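Long-range contacts in bifunctional endomannanase/endoglucanase (Caldanaerobius polysaccharolyticus, PDB 3W0K), which probably hydrolyses internal beta-glycosidic links of mannan and cellulose chains: residues Y45-T49 and V61-I65; Q108-V112 and L154-T158; W115-K120 and A161-D166. One frame throughout, in Å; residues are numbered along the deposited sequence.

In the fold
Leaving barrel strand 38-44, the chain enters the loop that holds 45-49 and then helix 62-74; interaction 1 closes that loop on the first turn of the helix. Strand 78-83 follows, then helix 105-121, which supplies one side of both remaining contacts, while helix 148-165, beyond strand 130-133, supplies the other. Interactions 2 and 3 cross along the chain, their segments alternating, and their centres lie about 11 Å apart on one helix-helix interface, with Val112 packed on Ala161 and Thr158 on Trp115. Interaction 1 precedes both in series, yet its Trp48, Phe62 and Ile65 pack against Phe118 of helix 105-121. Three consecutive helices of the barrel wall are thus tied together.

Interaction 1: Y45-T49 and V61-I65; sequences YRFWT and VFEYI
Trp48 and Phe62 form an edge-to-face aromatic pair: the CE2 corner of Phe62 points onto one face of the indole, 3.5 Å from Trp48 CD2. The planes stand at 73°, and the centroids of the five-membered ring and the phenyl ring are 4.9 Å apart. With chi1 at 66°, Trp48 CG lies between the backbone N and the carbonyl carbon, which brings the opposite indole face over Tyr45 O.

Aliphatic contacts flank the pair. Val61 CB meets Trp48 CB at 3.8 Å, and Val61 CG1 lies 4.3 Å from Phe47 CB. More loosely, Ile65 CD1 comes obliquely to the indole, 4.5 Å from Trp48 CZ3.

Within 45-49, Tyr45 O accepts hydrogen bonds from Trp48 N at 3.1 Å and from Thr49 OG1 at 2.9 Å, the two donors arriving from opposite faces of the carbonyl plane. Farther out, Phe118 of helix 105-121 packs against Phe62.

No hydrogen bond joins the segments, so the loop after strand 38-44 is held to the start of helix 62-74 by aromatic and aliphatic packing, while Tyr45 O, accepting two hydrogen bonds, probably helps hold the turn that presents Trp48.

Interaction 2: Q108-V112 and L154-T158; sequences QDGFV and LIIRT
Arg157 reaches across to Asp109 and grips a single carboxylate oxygen with both terminal nitrogens. Arg157 NH2 lies 2.9 Å from Asp109 OD1 and Arg157 NH1 3.0 Å from it, both bonds bent. OD1 sits close to the guanidinium plane, but the carboxylate is turned 89° to it: NH1 meets OD1 nearly in line with its C-O bond, whereas NH2 comes from above the carboxylate plane. The arginine spans the gap because it is extended from CG to NE, with CG anti to the backbone N (chi1 178°). Asp109 leaves its helix on the far side, and only its carboxylate turns back to the bridge; Lys105 takes its other oxygen, OD2.

Val112 CG2 lies over one face of the guanidinium, 3.7 Å from Arg157 NE, and also touches Thr158 OG1. A water links the arginine to Gln108, accepting from Arg157 NH1 and donating to Gln108 OE1 at 2.7 Å, while Gln108 NE2 bonds to Leu101 O. The aliphatic part of Gln108 rests on the leucine, CG being 3.7 Å from Leu154 CD1.

Deeper in, the Phe111 ring turns its edge to Thr158, with CE2 3.4 Å from OG1. Thr158 OG1 folds beside its own backbone N (chi1 -53°) and bonds to Leu154 O at 2.9 Å, joining Thr158 N on that acceptor from the opposite face.

Chemically, the interface grades from an apolar interior, where the threonine hydroxyl is satisfied within its own helix, to a charged outer margin. There Asp109, shared between Arg157 and Lys105, would probably stay ionised and offset part of the positive charge of these two residues.

Interaction 3: W115-K120 and A161-D166; sequences WELFAK and AIRKID
Ile165 packs against three residues of 115-120, using two branches. Its CG2, anti to the backbone N, lies 3.6 Å from Lys120 CG and 4.0 Å from Ala119 CB; its CD1, at the end of the other branch, meets Glu116 CB at 3.7 Å. One turn earlier, Ile162 sets CG2 against Ala119 CB and CD1 4.0 Å from Trp115 CB, so the small Ala119 is touched by both isoleucines. Ala161 CB faces the extended Glu116 side chain, 3.7 Å from OE2. Were Ile165 shortened to an alanine, the loss of CG2 and CD1 would probably leave a gap between the helices, with Glu116, Ala119 and Lys120 deprived of this apolar partner.

Two waters bridge the segments. One donates to Glu116 OE2 and to Ala161 O, at 2.8 and 2.7 Å; the other donates to Ala119 O and Asp166 OD2. Asp166 OD1 is bonded to Asp168 N just beyond the helix, and Trp115 is positioned by a bond from NE1 to Leu134 O and by its rings meeting Phe132.

The axes of the short segments 115-120 and 161-165 approach to 8.9 Å with 23° between their directions, near-parallel neighbours with alanines and isoleucines meeting between them. Such side-by-side packing of successive helices around a parallel eight-stranded barrel belongs to the TIM-barrel fold of this hydrolase family, with Ala119 touching Phe132 of strand 130-133.

Interaction 1: Y45-T49 and V61-I65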
ATOM      1  N   TYR A  45     -10.823  -5.179   8.615  1.00  9.29           N
ATOM      2  CA  TYR A  45     -11.401  -4.993   9.949  1.00  9.89           C
ATOM      3  C   TYR A  45     -12.386  -6.083  10.368  1.00 10.29           C
ATOM      4  O   TYR A  45     -12.678  -6.230  11.556  1.00  9.56           O
ATOM      5  CB  TYR A  45     -12.052  -3.605  10.081  1.00  9.35           C
ATOM      6  CG  TYR A  45     -13.458  -3.497   9.530  1.00 10.97           C
ATOM      7  CD1 TYR A  45     -14.564  -3.615  10.371  1.00 11.48           C
ATOM      8  CD2 TYR A  45     -13.685  -3.274   8.175  1.00 10.25           C
ATOM      9  CE1 TYR A  45     -15.864  -3.518   9.878  1.00 12.13           C
ATOM     10  CE2 TYR A  45     -14.983  -3.170   7.669  1.00 10.09           C
ATOM     11  CZ  TYR A  45     -16.066  -3.295   8.529  1.00 11.75           C
ATOM     12  OH  TYR A  45     -17.351  -3.198   8.047  1.00 12.34           O
ATOM     13  N   ARG A  46     -12.892  -6.847   9.402  1.00 10.73           N
ATOM     14  CA  ARG A  46     -13.840  -7.917   9.710  1.00 10.16           C
ATOM     15  C   ARG A  46     -13.197  -9.067  10.483  1.00 11.29           C
ATOM     16  O   ARG A  46     -13.898  -9.910  11.050  1.00 12.03           O
ATOM     17  CB  ARG A  46     -14.519  -8.426   8.439  1.00 11.80           C
ATOM     18  CG  ARG A  46     -15.432  -7.400   7.792  1.00 12.38           C
ATOM     19  CD  ARG A  46     -16.045  -7.958   6.528  1.00 12.00           C
ATOM     20  NE  ARG A  46     -15.008  -8.328   5.571  1.00 12.46           N
ATOM     21  CZ  ARG A  46     -15.218  -9.042   4.471  1.00 12.93           C
ATOM     22  NH1 ARG A  46     -16.439  -9.475   4.177  1.00 16.20           N
ATOM     23  NH2 ARG A  46     -14.206  -9.321   3.663  1.00 14.62           N
ATOM     24  N   PHE A  47     -11.867  -9.106  10.513  1.00 10.60           N
ATOM     25  CA  PHE A  47     -11.174 -10.142  11.272  1.00 10.76           C
ATOM     26  C   PHE A  47     -11.459  -9.983  12.768  1.00 11.34           C
ATOM     27  O   PHE A  47     -11.370 -10.950  13.523  1.00 12.14           O
ATOM     28  CB  PHE A  47      -9.662 -10.089  11.035  1.00 10.74           C
ATOM     29  CG  PHE A  47      -9.195 -10.927   9.878  1.00 10.56           C
ATOM     30  CD1 PHE A  47      -9.103 -12.311   9.996  1.00 10.98           C
ATOM     31  CD2 PHE A  47      -8.810 -10.333   8.679  1.00 10.72           C
ATOM     32  CE1 PHE A  47      -8.632 -13.092   8.936  1.00 11.13           C
ATOM     33  CE2 PHE A  47      -8.337 -11.104   7.615  1.00  9.81           C
ATOM     34  CZ  PHE A  47      -8.247 -12.487   7.745  1.00 11.66           C
ATOM     35  N   TRP A  48     -11.813  -8.769  13.189  1.00 10.56           N
ATOM     36  CA  TRP A  48     -12.099  -8.507  14.599  1.00 11.21           C
ATOM     37  C   TRP A  48     -13.446  -7.825  14.820  1.00 12.81           C
ATOM     38  O   TRP A  48     -13.790  -7.474  15.951  1.00 12.46           O
ATOM     39  CB  TRP A  48     -10.977  -7.660  15.223  1.00 12.12           C
ATOM     40  CG  TRP A  48     -10.854  -6.259  14.664  1.00 10.90           C
ATOM     41  CD1 TRP A  48     -11.615  -5.175  15.001  1.00 11.14           C
ATOM     42  CD2 TRP A  48      -9.892  -5.788  13.710  1.00 10.47           C
ATOM     43  NE1 TRP A  48     -11.188  -4.064  14.323  1.00 11.59           N
ATOM     44  CE2 TRP A  48     -10.130  -4.409  13.524  1.00 10.71           C
ATOM     45  CE3 TRP A  48      -8.849  -6.397  12.999  1.00 10.71           C
ATOM     46  CZ2 TRP A  48      -9.362  -3.625  12.656  1.00 11.12           C
ATOM     47  CZ3 TRP A  48      -8.085  -5.618  12.136  1.00  9.56           C
ATOM     48  CH2 TRP A  48      -8.347  -4.244  11.974  1.00  9.64           C
ATOM     49  N   THR A  49     -14.211  -7.653  13.746  1.00 12.97           N
ATOM     50  CA  THR A  49     -15.509  -6.991  13.833  1.00 13.02           C
ATOM     51  C   THR A  49     -16.594  -7.834  13.184  1.00 13.95           C
ATOM     52  O   THR A  49     -16.508  -8.169  12.003  1.00 14.66           O
ATOM     53  CB  THR A  49     -15.480  -5.630  13.115  1.00 12.79           C
ATOM     54  OG1 THR A  49     -14.339  -4.881  13.547  1.00 12.09           O
ATOM     55  CG2 THR A  49     -16.750  -4.835  13.408  1.00 12.63           C
ATOM     56  N   VAL A  61      -7.914 -10.592  18.782  1.00 13.48           N
ATOM     57  CA  VAL A  61      -7.371 -10.664  17.429  1.00 13.38           C
ATOM     58  C   VAL A  61      -6.162  -9.741  17.258  1.00 12.56           C
ATOM     59  O   VAL A  61      -5.255 -10.041  16.477  1.00 12.50           O
ATOM     60  CB  VAL A  61      -8.459 -10.327  16.378  1.00 13.02           C
ATOM     61  CG1 VAL A  61      -7.891 -10.406  14.965  1.00 14.66           C
ATOM     62  CG2 VAL A  61      -9.630 -11.293  16.515  1.00 13.10           C
ATOM     63  N   PHE A  62      -6.125  -8.650  18.021  1.00 12.66           N
ATOM     64  CA  PHE A  62      -5.016  -7.697  17.949  1.00 12.87           C
ATOM     65  C   PHE A  62      -3.683  -8.324  18.361  1.00 13.01           C
ATOM     66  O   PHE A  62      -2.619  -7.754  18.114  1.00 12.63           O
ATOM     67  CB  PHE A  62      -5.293  -6.460  18.809  1.00 12.25           C
ATOM     68  CG  PHE A  62      -6.476  -5.643  18.358  1.00 13.65           C
ATOM     69  CD1 PHE A  62      -7.055  -4.721  19.223  1.00 13.93           C
ATOM     70  CD2 PHE A  62      -7.012  -5.787  17.078  1.00 14.25           C
ATOM     71  CE1 PHE A  62      -8.147  -3.950  18.826  1.00 15.17           C
ATOM     72  CE2 PHE A  62      -8.106  -5.019  16.674  1.00 14.87           C
ATOM     73  CZ  PHE A  62      -8.671  -4.103  17.549  1.00 14.90           C
ATOM     74  N   GLU A  63      -3.739  -9.488  19.004  1.00 13.67           N
ATOM     75  CA  GLU A  63      -2.517 -10.175  19.404  1.00 15.07           C
ATOM     76  C   GLU A  63      -1.704 -10.567  18.174  1.00 12.87           C
ATOM     77  O   GLU A  63      -0.485 -10.712  18.251  1.00 12.82           O
ATOM     78  CB  GLU A  63      -2.830 -11.385  20.280  1.00 16.50           C
ATOM     79  CG  GLU A  63      -3.336 -10.979  21.654  1.00 20.23           C
ATOM     80  CD  GLU A  63      -3.682 -12.154  22.550  1.00 23.74           C
ATOM     81  OE1 GLU A  63      -4.306 -11.913  23.605  1.00 27.60           O
ATOM     82  OE2 GLU A  63      -3.332 -13.308  22.216  1.00 26.68           O
ATOM     83  N   TYR A  64      -2.384 -10.727  17.039  1.00 12.18           N
ATOM     84  CA  TYR A  64      -1.701 -11.051  15.789  1.00 11.89           C
ATOM     85  C   TYR A  64      -0.918  -9.831  15.331  1.00 11.70           C
ATOM     86  O   TYR A  64       0.215  -9.952  14.873  1.00 11.64           O
ATOM     87  CB  TYR A  64      -2.693 -11.455  14.703  1.00 11.03           C
ATOM     88  CG  TYR A  64      -3.071 -12.913  14.743  1.00 14.40           C
ATOM     89  CD1 TYR A  64      -2.263 -13.876  14.131  1.00 15.59           C
ATOM     90  CD2 TYR A  64      -4.238 -13.332  15.372  1.00 14.50           C
ATOM     91  CE1 TYR A  64      -2.614 -15.220  14.143  1.00 17.78           C
ATOM     92  CE2 TYR A  64      -4.600 -14.679  15.388  1.00 17.35           C
ATOM     93  CZ  TYR A  64      -3.785 -15.613  14.772  1.00 18.91           C
ATOM     94  OH  TYR A  64      -4.143 -16.940  14.776  1.00 22.15           O
ATOM     95  N   ILE A  65      -1.526  -8.654  15.460  1.00 11.53           N
ATOM     96  CA  ILE A  65      -0.865  -7.414  15.069  1.00 11.25           C
ATOM     97  C   ILE A  65       0.334  -7.177  15.987  1.00 10.26           C
ATOM     98  O   ILE A  65       1.395  -6.763  15.524  1.00 10.86           O
ATOM     99  CB  ILE A  65      -1.848  -6.218  15.078  1.00 11.24           C
ATOM    100  CG1 ILE A  65      -2.997  -6.499  14.101  1.00 13.37           C
ATOM    101  CG2 ILE A  65      -1.125  -4.934  14.670  1.00 12.80           C
ATOM    102  CD1 ILE A  65      -4.096  -5.458  14.103  1.00 15.19           C
TER

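Interaction 2: Q108-V112 and L154-T158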
ATOM      1  N   GLN A 108     -17.808   6.713  10.119  1.00  7.61           N
ATOM      2  CA  GLN A 108     -16.698   7.590  10.457  1.00  8.19           C
ATOM      3  C   GLN A 108     -16.359   7.440  11.930  1.00  8.56           C
ATOM      4  O   GLN A 108     -15.187   7.395  12.292  1.00  8.88           O
ATOM      5  CB  GLN A 108     -17.035   9.035  10.100  1.00  7.79           C
ATOM      6  CG  GLN A 108     -17.111   9.236   8.593  1.00  8.89           C
ATOM      7  CD  GLN A 108     -17.736  10.550   8.183  1.00  9.51           C
ATOM      8  OE1 GLN A 108     -18.154  11.352   9.025  1.00 11.87           O
ATOM      9  NE2 GLN A 108     -17.834  10.768   6.876  1.00 10.55           N
ATOM     10  N   ASP A 109     -17.386   7.323  12.772  1.00  9.55           N
ATOM     11  CA  ASP A 109     -17.162   7.142  14.205  1.00 10.50           C
ATOM     12  C   ASP A 109     -16.470   5.804  14.460  1.00 10.52           C
ATOM     13  O   ASP A 109     -15.574   5.713  15.300  1.00 10.69           O
ATOM     14  CB  ASP A 109     -18.483   7.201  14.982  1.00  9.38           C
ATOM     15  CG  ASP A 109     -19.053   8.609  15.080  1.00 12.40           C
ATOM     16  OD1 ASP A 109     -18.351   9.585  14.741  1.00 12.93           O
ATOM     17  OD2 ASP A 109     -20.220   8.737  15.510  1.00 12.11           O
ATOM     18  N   GLY A 110     -16.891   4.771  13.728  1.00  9.26           N
ATOM     19  CA  GLY A 110     -16.295   3.452  13.874  1.00  9.96           C
ATOM     20  C   GLY A 110     -14.846   3.447  13.420  1.00 10.03           C
ATOM     21  O   GLY A 110     -13.992   2.828  14.050  1.00 10.78           O
ATOM     22  N   PHE A 111     -14.583   4.159  12.327  1.00  9.59           N
ATOM     23  CA  PHE A 111     -13.251   4.284  11.738  1.00  9.51           C
ATOM     24  C   PHE A 111     -12.303   4.980  12.711  1.00  8.85           C
ATOM     25  O   PHE A 111     -11.203   4.493  12.974  1.00  9.60           O
ATOM     26  CB  PHE A 111     -13.361   5.089  10.438  1.00  8.69           C
ATOM     27  CG  PHE A 111     -12.049   5.342   9.746  1.00  7.57           C
ATOM     28  CD1 PHE A 111     -11.385   4.312   9.089  1.00  9.06           C
ATOM     29  CD2 PHE A 111     -11.510   6.625   9.696  1.00  7.75           C
ATOM     30  CE1 PHE A 111     -10.208   4.559   8.388  1.00  8.29           C
ATOM     31  CE2 PHE A 111     -10.329   6.881   8.995  1.00  9.08           C
ATOM     32  CZ  PHE A 111      -9.679   5.847   8.339  1.00  8.80           C
ATOM     33  N   VAL A 112     -12.732   6.129  13.231  1.00  8.95           N
ATOM     34  CA  VAL A 112     -11.926   6.886  14.183  1.00  9.71           C
ATOM     35  C   VAL A 112     -11.672   6.051  15.441  1.00 10.64           C
ATOM     36  O   VAL A 112     -10.553   6.030  15.960  1.00 11.94           O
ATOM     37  CB  VAL A 112     -12.604   8.238  14.535  1.00  8.07           C
ATOM     38  CG1 VAL A 112     -11.852   8.947  15.667  1.00 10.30           C
ATOM     39  CG2 VAL A 112     -12.642   9.127  13.301  1.00  9.78           C
ATOM     40  N   LEU A 154     -12.346  14.208   7.116  1.00  8.89           N
ATOM     41  CA  LEU A 154     -12.265  12.922   7.803  1.00  8.64           C
ATOM     42  C   LEU A 154     -10.826  12.597   8.191  1.00  9.72           C
ATOM     43  O   LEU A 154     -10.571  12.116   9.291  1.00  9.67           O
ATOM     44  CB  LEU A 154     -12.845  11.794   6.945  1.00  9.77           C
ATOM     45  CG  LEU A 154     -12.825  10.403   7.599  1.00  8.51           C
ATOM     46  CD1 LEU A 154     -13.599  10.408   8.916  1.00 10.22           C
ATOM     47  CD2 LEU A 154     -13.403   9.377   6.631  1.00  9.59           C
ATOM     48  N   ILE A 155      -9.890  12.841   7.277  1.00  9.07           N
ATOM     49  CA  ILE A 155      -8.480  12.584   7.551  1.00  8.89           C
ATOM     50  C   ILE A 155      -8.009  13.446   8.724  1.00 10.21           C
ATOM     51  O   ILE A 155      -7.362  12.950   9.643  1.00  9.34           O
ATOM     52  CB  ILE A 155      -7.608  12.859   6.303  1.00  9.27           C
ATOM     53  CG1 ILE A 155      -7.952  11.860   5.191  1.00  9.98           C
ATOM     54  CG2 ILE A 155      -6.123  12.789   6.651  1.00  9.84           C
ATOM     55  CD1 ILE A 155      -7.669  10.401   5.540  1.00 11.44           C
ATOM     56  N   ILE A 156      -8.380  14.724   8.711  1.00 10.35           N
ATOM     57  CA  ILE A 156      -7.998  15.644   9.780  1.00 10.79           C
ATOM     58  C   ILE A 156      -8.585  15.202  11.122  1.00 10.99           C
ATOM     59  O   ILE A 156      -7.890  15.209  12.141  1.00 11.25           O
ATOM     60  CB  ILE A 156      -8.410  17.094   9.431  1.00  9.88           C
ATOM     61  CG1 ILE A 156      -7.545  17.607   8.274  1.00 13.20           C
ATOM     62  CG2 ILE A 156      -8.250  18.007  10.645  1.00 12.17           C
ATOM     63  CD1 ILE A 156      -8.038  18.904   7.661  1.00 14.18           C
ATOM     64  N   ARG A 157      -9.842  14.760  11.113  1.00  9.76           N
ATOM     65  CA  ARG A 157     -10.482  14.294  12.337  1.00  9.29           C
ATOM     66  C   ARG A 157      -9.740  13.076  12.894  1.00  9.71           C
ATOM     67  O   ARG A 157      -9.472  12.995  14.090  1.00  9.90           O
ATOM     68  CB  ARG A 157     -11.947  13.916  12.082  1.00 10.29           C
ATOM     69  CG  ARG A 157     -12.626  13.371  13.327  1.00 12.42           C
ATOM     70  CD  ARG A 157     -14.005  12.795  13.072  1.00 11.16           C
ATOM     71  NE  ARG A 157     -14.494  12.148  14.286  1.00 11.99           N
ATOM     72  CZ  ARG A 157     -15.522  11.308  14.345  1.00 12.27           C
ATOM     73  NH1 ARG A 157     -16.205  10.994  13.248  1.00 12.45           N
ATOM     74  NH2 ARG A 157     -15.838  10.742  15.504  1.00 12.78           N
ATOM     75  N   THR A 158      -9.402  12.141  12.011  1.00  9.55           N
ATOM     76  CA  THR A 158      -8.710  10.918  12.403  1.00  9.19           C
ATOM     77  C   THR A 158      -7.297  11.193  12.913  1.00  9.97           C
ATOM     78  O   THR A 158      -6.888  10.644  13.938  1.00 10.84           O
ATOM     79  CB  THR A 158      -8.679   9.915  11.233  1.00  9.42           C
ATOM     80  OG1 THR A 158     -10.013   9.720  10.747  1.00 10.24           O
ATOM     81  CG2 THR A 158      -8.131   8.570  11.693  1.00 10.90           C
TER
HETATM   82  O   HOH W   1     -16.687  12.566  10.925  1.00 12.94           O

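Interaction 3: W115-K120 and A161-D166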
ATOM      1  N   TRP A 115      -8.885   3.457  14.919  1.00 12.02           N
ATOM      2  CA  TRP A 115      -7.577   4.088  14.981  1.00 10.45           C
ATOM      3  C   TRP A 115      -7.189   4.530  16.382  1.00 10.06           C
ATOM      4  O   TRP A 115      -6.015   4.486  16.741  1.00 11.39           O
ATOM      5  CB  TRP A 115      -7.471   5.221  13.958  1.00 11.18           C
ATOM      6  CG  TRP A 115      -7.153   4.683  12.593  1.00  8.52           C
ATOM      7  CD1 TRP A 115      -7.882   4.845  11.448  1.00  8.15           C
ATOM      8  CD2 TRP A 115      -6.037   3.849  12.243  1.00  8.83           C
ATOM      9  NE1 TRP A 115      -7.291   4.160  10.409  1.00  8.11           N
ATOM     10  CE2 TRP A 115      -6.158   3.540  10.871  1.00  8.94           C
ATOM     11  CE3 TRP A 115      -4.950   3.327  12.961  1.00  9.65           C
ATOM     12  CZ2 TRP A 115      -5.230   2.734  10.196  1.00  8.70           C
ATOM     13  CZ3 TRP A 115      -4.029   2.523  12.293  1.00  9.05           C
ATOM     14  CH2 TRP A 115      -4.176   2.236  10.922  1.00  8.59           C
ATOM     15  N   GLU A 116      -8.175   4.918  17.186  1.00 10.02           N
ATOM     16  CA  GLU A 116      -7.891   5.310  18.562  1.00  9.88           C
ATOM     17  C   GLU A 116      -7.466   4.068  19.342  1.00 10.41           C
ATOM     18  O   GLU A 116      -6.592   4.142  20.206  1.00 10.93           O
ATOM     19  CB  GLU A 116      -9.113   5.958  19.208  1.00 10.54           C
ATOM     20  CG  GLU A 116      -9.410   7.353  18.681  1.00 12.85           C
ATOM     21  CD  GLU A 116     -10.643   7.970  19.317  1.00 15.53           C
ATOM     22  OE1 GLU A 116     -11.649   7.254  19.499  1.00 17.80           O
ATOM     23  OE2 GLU A 116     -10.604   9.177  19.628  1.00 18.36           O
ATOM     24  N   LEU A 117      -8.080   2.928  19.022  1.00 10.82           N
ATOM     25  CA  LEU A 117      -7.743   1.659  19.670  1.00 10.96           C
ATOM     26  C   LEU A 117      -6.273   1.333  19.436  1.00 11.18           C
ATOM     27  O   LEU A 117      -5.542   1.028  20.378  1.00 10.40           O
ATOM     28  CB  LEU A 117      -8.595   0.517  19.117  1.00 13.85           C
ATOM     29  CG  LEU A 117     -10.060   0.417  19.532  1.00 16.65           C
ATOM     30  CD1 LEU A 117     -10.709  -0.716  18.759  1.00 17.81           C
ATOM     31  CD2 LEU A 117     -10.164   0.180  21.034  1.00 20.35           C
ATOM     32  N   PHE A 118      -5.839   1.417  18.181  1.00 10.74           N
ATOM     33  CA  PHE A 118      -4.451   1.132  17.842  1.00  9.80           C
ATOM     34  C   PHE A 118      -3.502   2.178  18.415  1.00  9.65           C
ATOM     35  O   PHE A 118      -2.408   1.844  18.870  1.00 10.45           O
ATOM     36  CB  PHE A 118      -4.280   0.998  16.324  1.00  9.99           C
ATOM     37  CG  PHE A 118      -4.965  -0.208  15.748  1.00 11.41           C
ATOM     38  CD1 PHE A 118      -4.839  -1.454  16.358  1.00 11.68           C
ATOM     39  CD2 PHE A 118      -5.749  -0.100  14.604  1.00 11.37           C
ATOM     40  CE1 PHE A 118      -5.486  -2.573  15.837  1.00 12.05           C
ATOM     41  CE2 PHE A 118      -6.399  -1.211  14.075  1.00 12.62           C
ATOM     42  CZ  PHE A 118      -6.269  -2.450  14.692  1.00 12.72           C
ATOM     43  N   ALA A 119      -3.925   3.441  18.415  1.00  9.84           N
ATOM     44  CA  ALA A 119      -3.096   4.507  18.969  1.00  9.07           C
ATOM     45  C   ALA A 119      -2.840   4.237  20.450  1.00 10.14           C
ATOM     46  O   ALA A 119      -1.709   4.365  20.927  1.00 11.03           O
ATOM     47  CB  ALA A 119      -3.769   5.861  18.783  1.00  9.51           C
ATOM     48  N   LYS A 120      -3.885   3.835  21.168  1.00 10.60           N
ATOM     49  CA  LYS A 120      -3.754   3.533  22.590  1.00 11.64           C
ATOM     50  C   LYS A 120      -2.938   2.270  22.833  1.00 11.22           C
ATOM     51  O   LYS A 120      -2.048   2.250  23.686  1.00 12.55           O
ATOM     52  CB  LYS A 120      -5.127   3.369  23.243  1.00 14.01           C
ATOM     53  CG  LYS A 120      -5.880   4.667  23.449  1.00 18.16           C
ATOM     54  CD  LYS A 120      -7.120   4.447  24.304  1.00 21.17           C
ATOM     55  CE  LYS A 120      -8.202   3.693  23.552  1.00 25.54           C
ATOM     56  NZ  LYS A 120      -8.793   4.534  22.476  1.00 26.97           N
ATOM     57  N   ALA A 161      -7.436  12.738  16.313  1.00 10.96           N
ATOM     58  CA  ALA A 161      -7.831  11.750  17.314  1.00 10.11           C
ATOM     59  C   ALA A 161      -6.639  10.876  17.706  1.00 11.33           C
ATOM     60  O   ALA A 161      -6.436  10.579  18.883  1.00 12.31           O
ATOM     61  CB  ALA A 161      -8.974  10.892  16.789  1.00  9.91           C
ATOM     62  N   ILE A 162      -5.853  10.464  16.714  1.00 10.08           N
ATOM     63  CA  ILE A 162      -4.670   9.643  16.971  1.00 10.00           C
ATOM     64  C   ILE A 162      -3.638  10.446  17.769  1.00 11.76           C
ATOM     65  O   ILE A 162      -3.111   9.966  18.777  1.00 11.41           O
ATOM     66  CB  ILE A 162      -4.027   9.162  15.641  1.00 10.06           C
ATOM     67  CG1 ILE A 162      -4.945   8.151  14.955  1.00 10.21           C
ATOM     68  CG2 ILE A 162      -2.641   8.554  15.891  1.00 11.98           C
ATOM     69  CD1 ILE A 162      -4.551   7.850  13.516  1.00  9.64           C
ATOM     70  N   ARG A 163      -3.387  11.677  17.334  1.00 11.48           N
ATOM     71  CA  ARG A 163      -2.411  12.547  17.989  1.00 12.73           C
ATOM     72  C   ARG A 163      -2.764  12.961  19.411  1.00 13.13           C
ATOM     73  O   ARG A 163      -1.872  13.268  20.205  1.00 13.65           O
ATOM     74  CB  ARG A 163      -2.115  13.772  17.126  1.00 14.27           C
ATOM     75  CG  ARG A 163      -1.300  13.421  15.897  1.00 13.47           C
ATOM     76  CD  ARG A 163      -1.017  14.619  15.017  1.00 13.78           C
ATOM     77  NE  ARG A 163      -0.134  14.253  13.909  1.00 13.61           N
ATOM     78  CZ  ARG A 163       0.008  14.956  12.789  1.00 14.22           C
ATOM     79  NH1 ARG A 163      -0.677  16.079  12.607  1.00 15.06           N
ATOM     80  NH2 ARG A 163       0.838  14.532  11.848  1.00 15.69           N
ATOM     81  N   LYS A 164      -4.056  12.990  19.730  1.00 13.22           N
ATOM     82  CA  LYS A 164      -4.482  13.344  21.081  1.00 15.05           C
ATOM     83  C   LYS A 164      -4.018  12.248  22.042  1.00 14.96           C
ATOM     84  O   LYS A 164      -3.648  12.521  23.188  1.00 15.57           O
ATOM     85  CB  LYS A 164      -6.004  13.497  21.144  1.00 16.63           C
ATOM     86  CG  LYS A 164      -6.525  13.897  22.515  1.00 22.16           C
ATOM     87  CD  LYS A 164      -8.017  14.178  22.484  1.00 26.07           C
ATOM     88  CE  LYS A 164      -8.536  14.518  23.875  1.00 28.28           C
ATOM     89  NZ  LYS A 164      -8.356  13.383  24.825  1.00 30.58           N
ATOM     90  N   ILE A 165      -4.016  11.010  21.552  1.00 13.58           N
ATOM     91  CA  ILE A 165      -3.595   9.852  22.335  1.00 13.18           C
ATOM     92  C   ILE A 165      -2.077   9.672  22.270  1.00 13.86           C
ATOM     93  O   ILE A 165      -1.417   9.516  23.302  1.00 13.73           O
ATOM     94  CB  ILE A 165      -4.299   8.567  21.836  1.00 13.55           C
ATOM     95  CG1 ILE A 165      -5.804   8.672  22.092  1.00 13.43           C
ATOM     96  CG2 ILE A 165      -3.705   7.329  22.513  1.00 12.66           C
ATOM     97  CD1 ILE A 165      -6.630   7.647  21.345  1.00 13.62           C
ATOM     98  N   ASP A 166      -1.532   9.704  21.059  1.00 13.40           N
ATOM     99  CA  ASP A 166      -0.095   9.553  20.853  1.00 12.99           C
ATOM    100  C   ASP A 166       0.401  10.555  19.812  1.00 12.68           C
ATOM    101  O   ASP A 166       0.384  10.282  18.609  1.00 13.42           O
ATOM    102  CB  ASP A 166       0.236   8.118  20.419  1.00 13.30           C
ATOM    103  CG  ASP A 166       1.736   7.869  20.299  1.00 14.41           C
ATOM    104  OD1 ASP A 166       2.537   8.792  20.562  1.00 13.29           O
ATOM    105  OD2 ASP A 166       2.120   6.739  19.938  1.00 13.96           O
TER
HETATM  106  O   HOH W   2      -8.513  10.705  20.600  1.00 15.43           O
HETATM  107  O   HOH W   3       0.394   4.770  19.046  1.00 11.12           O